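Local coordinates for intracellular sulfur oxidation protein DsrF (PDB 2HY5) that is of uncertain function but could take part in the oxidation of intracellular sulfur, assembled with its partners DsrE and DsrH, at residues K7-N12 with D131-F136. Numbering follows the deposited sequence.
Sequences KFMYLN and DAVFSF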
ATOM      1  N   LYS B   7     -10.319  11.323  25.015  1.00 14.47           N
ATOM      2  CA  LYS B   7     -10.460   9.900  24.767  1.00 14.88           C
ATOM      3  C   LYS B   7      -9.823   9.579  23.418  1.00 11.31           C
ATOM      4  O   LYS B   7     -10.312  10.013  22.379  1.00 11.27           O
ATOM      5  CB  LYS B   7     -11.944   9.524  24.747  1.00 23.09           C
ATOM      6  CG  LYS B   7     -12.198   8.130  24.222  1.00 26.62           C
ATOM      7  CD  LYS B   7     -11.335   7.142  24.967  1.00 30.49           C
ATOM      8  CE  LYS B   7     -11.310   5.801  24.287  1.00 32.99           C
ATOM      9  NZ  LYS B   7     -10.377   4.911  25.007  1.00 34.72           N
ATOM     10  N   PHE B   8      -8.731   8.818  23.446  1.00 12.48           N
ATOM     11  CA  PHE B   8      -8.023   8.438  22.231  1.00 11.31           C
ATOM     12  C   PHE B   8      -8.214   6.970  21.877  1.00  9.73           C
ATOM     13  O   PHE B   8      -8.063   6.097  22.733  1.00  9.98           O
ATOM     14  CB  PHE B   8      -6.521   8.699  22.375  1.00 14.02           C
ATOM     15  CG  PHE B   8      -6.140  10.152  22.326  1.00 16.32           C
ATOM     16  CD1 PHE B   8      -4.845  10.549  22.650  1.00 19.31           C
ATOM     17  CD2 PHE B   8      -7.059  11.120  21.937  1.00 19.21           C
ATOM     18  CE1 PHE B   8      -4.472  11.889  22.588  1.00 20.35           C
ATOM     19  CE2 PHE B   8      -6.693  12.465  21.871  1.00 19.72           C
ATOM     20  CZ  PHE B   8      -5.400  12.848  22.197  1.00 19.60           C
ATOM     21  N   MET B   9      -8.543   6.705  20.617  1.00  9.96           N
ATOM     22  CA  MET B   9      -8.707   5.331  20.143  1.00 10.05           C
ATOM     23  C   MET B   9      -7.614   5.026  19.134  1.00  9.45           C
ATOM     24  O   MET B   9      -7.321   5.839  18.262  1.00  8.79           O
ATOM     25  CB  MET B   9     -10.066   5.122  19.456  1.00 13.30           C
ATOM     26  CG  MET B   9     -10.185   3.746  18.783  1.00 16.41           C
ATOM     27  SD  MET B   9     -11.715   3.435  17.870  1.00 16.92           S
ATOM     28  CE  MET B   9     -12.804   3.059  19.200  1.00 20.90           C
ATOM     29  N   TYR B  10      -7.004   3.855  19.267  1.00 10.51           N
ATOM     30  CA  TYR B  10      -5.970   3.409  18.342  1.00 10.66           C
ATOM     31  C   TYR B  10      -6.616   2.289  17.549  1.00 10.41           C
ATOM     32  O   TYR B  10      -6.835   1.203  18.076  1.00 13.00           O
ATOM     33  CB  TYR B  10      -4.760   2.892  19.117  1.00 12.18           C
ATOM     34  CG  TYR B  10      -3.986   4.000  19.783  1.00 14.85           C
ATOM     35  CD1 TYR B  10      -2.989   4.685  19.092  1.00 15.93           C
ATOM     36  CD2 TYR B  10      -4.269   4.391  21.093  1.00 15.52           C
ATOM     37  CE1 TYR B  10      -2.291   5.732  19.684  1.00 18.07           C
ATOM     38  CE2 TYR B  10      -3.575   5.443  21.695  1.00 17.22           C
ATOM     39  CZ  TYR B  10      -2.586   6.106  20.982  1.00 18.08           C
ATOM     40  OH  TYR B  10      -1.893   7.147  21.559  1.00 22.85           O
ATOM     41  N   LEU B  11      -6.935   2.572  16.290  1.00  9.38           N
ATOM     42  CA  LEU B  11      -7.598   1.611  15.414  1.00  9.32           C
ATOM     43  C   LEU B  11      -6.628   0.778  14.587  1.00 10.24           C
ATOM     44  O   LEU B  11      -6.065   1.261  13.606  1.00  9.96           O
ATOM     45  CB  LEU B  11      -8.558   2.352  14.482  1.00 13.69           C
ATOM     46  CG  LEU B  11      -9.356   1.540  13.463  1.00 14.01           C
ATOM     47  CD1 LEU B  11     -10.254   0.552  14.175  1.00 16.79           C
ATOM     48  CD2 LEU B  11     -10.179   2.490  12.604  1.00 17.61           C
ATOM     49  N   ASN B  12      -6.451  -0.478  14.992  1.00  8.04           N
ATOM     50  CA  ASN B  12      -5.561  -1.413  14.310  1.00  8.26           C
ATOM     51  C   ASN B  12      -6.354  -2.356  13.413  1.00  6.93           C
ATOM     52  O   ASN B  12      -7.159  -3.143  13.899  1.00  8.03           O
ATOM     53  CB  ASN B  12      -4.778  -2.222  15.343  1.00  9.22           C
ATOM     54  CG  ASN B  12      -3.762  -1.385  16.077  1.00 14.39           C
ATOM     55  OD1 ASN B  12      -2.933  -0.717  15.459  1.00 16.34           O
ATOM     56  ND2 ASN B  12      -3.813  -1.417  17.403  1.00 16.34           N
ATOM     57  N   ASP B 131     -12.469  10.995  21.051  1.00 12.90           N
ATOM     58  CA  ASP B 131     -12.264  12.387  20.673  1.00 14.22           C
ATOM     59  C   ASP B 131     -11.263  12.470  19.522  1.00 13.69           C
ATOM     60  O   ASP B 131     -11.222  13.450  18.778  1.00 14.22           O
ATOM     61  CB  ASP B 131     -11.759  13.188  21.876  1.00 18.48           C
ATOM     62  CG  ASP B 131     -12.766  13.223  23.011  1.00 23.81           C
ATOM     63  OD1 ASP B 131     -13.942  13.557  22.745  1.00 25.52           O
ATOM     64  OD2 ASP B 131     -12.388  12.924  24.168  1.00 24.08           O
ATOM     65  N   ALA B 132     -10.457  11.427  19.375  1.00 11.52           N
ATOM     66  CA  ALA B 132      -9.468  11.375  18.310  1.00 11.08           C
ATOM     67  C   ALA B 132      -9.186   9.920  18.006  1.00 10.69           C
ATOM     68  O   ALA B 132      -9.107   9.093  18.915  1.00 11.08           O
ATOM     69  CB  ALA B 132      -8.188  12.075  18.737  1.00 15.84           C
ATOM     70  N   VAL B 133      -9.040   9.612  16.727  1.00 10.23           N
ATOM     71  CA  VAL B 133      -8.768   8.244  16.310  1.00 10.00           C
ATOM     72  C   VAL B 133      -7.489   8.177  15.490  1.00 10.58           C
ATOM     73  O   VAL B 133      -7.370   8.817  14.441  1.00 11.04           O
ATOM     74  CB  VAL B 133      -9.926   7.672  15.459  1.00 11.55           C
ATOM     75  CG1 VAL B 133      -9.651   6.203  15.130  1.00 12.23           C
ATOM     76  CG2 VAL B 133     -11.246   7.808  16.213  1.00 12.64           C
ATOM     77  N   PHE B 134      -6.532   7.403  15.986  1.00  8.51           N
ATOM     78  CA  PHE B 134      -5.265   7.203  15.308  1.00  9.74           C
ATOM     79  C   PHE B 134      -5.451   6.013  14.382  1.00 10.62           C
ATOM     80  O   PHE B 134      -5.813   4.927  14.830  1.00 10.89           O
ATOM     81  CB  PHE B 134      -4.167   6.892  16.323  1.00 10.55           C
ATOM     82  CG  PHE B 134      -3.761   8.073  17.153  1.00 13.01           C
ATOM     83  CD1 PHE B 134      -2.813   8.972  16.681  1.00 12.73           C
ATOM     84  CD2 PHE B 134      -4.336   8.295  18.400  1.00 15.16           C
ATOM     85  CE1 PHE B 134      -2.437  10.076  17.438  1.00 14.55           C
ATOM     86  CE2 PHE B 134      -3.966   9.399  19.168  1.00 16.10           C
ATOM     87  CZ  PHE B 134      -3.015  10.291  18.685  1.00 14.67           C
ATOM     88  N   SER B 135      -5.221   6.232  13.094  1.00 12.39           N
ATOM     89  CA  SER B 135      -5.344   5.178  12.096  1.00 15.64           C
ATOM     90  C   SER B 135      -3.980   4.937  11.466  1.00 17.24           C
ATOM     91  O   SER B 135      -3.181   5.864  11.323  1.00 17.76           O
ATOM     92  CB  SER B 135      -6.347   5.582  11.018  1.00 20.93           C
ATOM     93  OG  SER B 135      -7.631   5.792  11.585  1.00 20.92           O
ATOM     94  N   PHE B 136      -3.717   3.688  11.093  1.00 31.17           N
ATOM     95  CA  PHE B 136      -2.441   3.324  10.489  1.00 34.81           C
ATOM     96  C   PHE B 136      -2.655   2.293   9.387  1.00 37.01           C
ATOM     97  O   PHE B 136      -2.998   1.141   9.723  1.00 39.95           O
ATOM     98  CB  PHE B 136      -1.489   2.741  11.542  1.00 27.05           C
ATOM     99  CG  PHE B 136      -1.489   3.488  12.846  1.00 25.93           C
ATOM    100  CD1 PHE B 136      -2.485   3.256  13.790  1.00 25.20           C
ATOM    101  CD2 PHE B 136      -0.495   4.417  13.134  1.00 25.87           C
ATOM    102  CE1 PHE B 136      -2.491   3.934  15.000  1.00 23.26           C
ATOM    103  CE2 PHE B 136      -0.492   5.102  14.344  1.00 26.94           C
ATOM    104  CZ  PHE B 136      -1.492   4.859  15.279  1.00 25.34           C
ATOM    105  OXT PHE B 136      -2.483   2.640   8.202  1.00 32.01           O
TER
HETATM  106  O   HOH W   1      -6.125   1.709  10.893  1.00 24.99           O
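Parallel pairing of strand 7-12 with the C-terminal strand 132-135 completes one border of this chain's five-stranded sheet, with Met9 and Leu11 supplying the amides and carbonyl that Ala132 and Phe134 bind. Met9 N donates to Ala132 O, Phe134 N to Met9 O (2.9 Å) and Leu11 N to Phe134 O, each close to straight. Where the pairing begins, Asp131 extends it with its side chain: OD2 accepts from Lys7 N (2.7 Å) on the anti side of the carboxylate, while Asp131 N returns a bond to Lys7 O, a short acid suiting this strand start. At the far end a water donates to Leu11 O and accepts from Phe136 N. In this parallel sheet, order 4-3-2-1-5, of the DsrE/DsrF-like alpha/beta fold, Phe8, Tyr10 and Phe134 form an aromatic cluster on one face, where Phe134 also packs on Ala119 of the DsrE chain. Phe134 turns its CE2 edge to the Phe8 ring in a T-shaped pair (planes at 82°), whereas Tyr10 lies nearly parallel to it but slid aside, CE1 3.5 Å from Phe134 CD2. Matching first torsions (chi1 -72° in both) carry these two rings off the sheet side by side. Tyr10 serves as an aromatic packing surface, also touching Val28 and Val29 of helix 21-32; its buried OH has no partner in the model. Phe136 CZ meets its edge at Tyr10 CD1 (4.1 Å). A serine in place of Tyr10 would probably leave Phe134 without its parallel neighbour and Phe136 without that edge. Ala132, a single methyl, sets CB 3.5 Å from Phe8 CE2. On the reverse face, branched Val133 sets CG1 against Leu11 CB (4.1 Å) and packs on Gln99 of the DsrH chain.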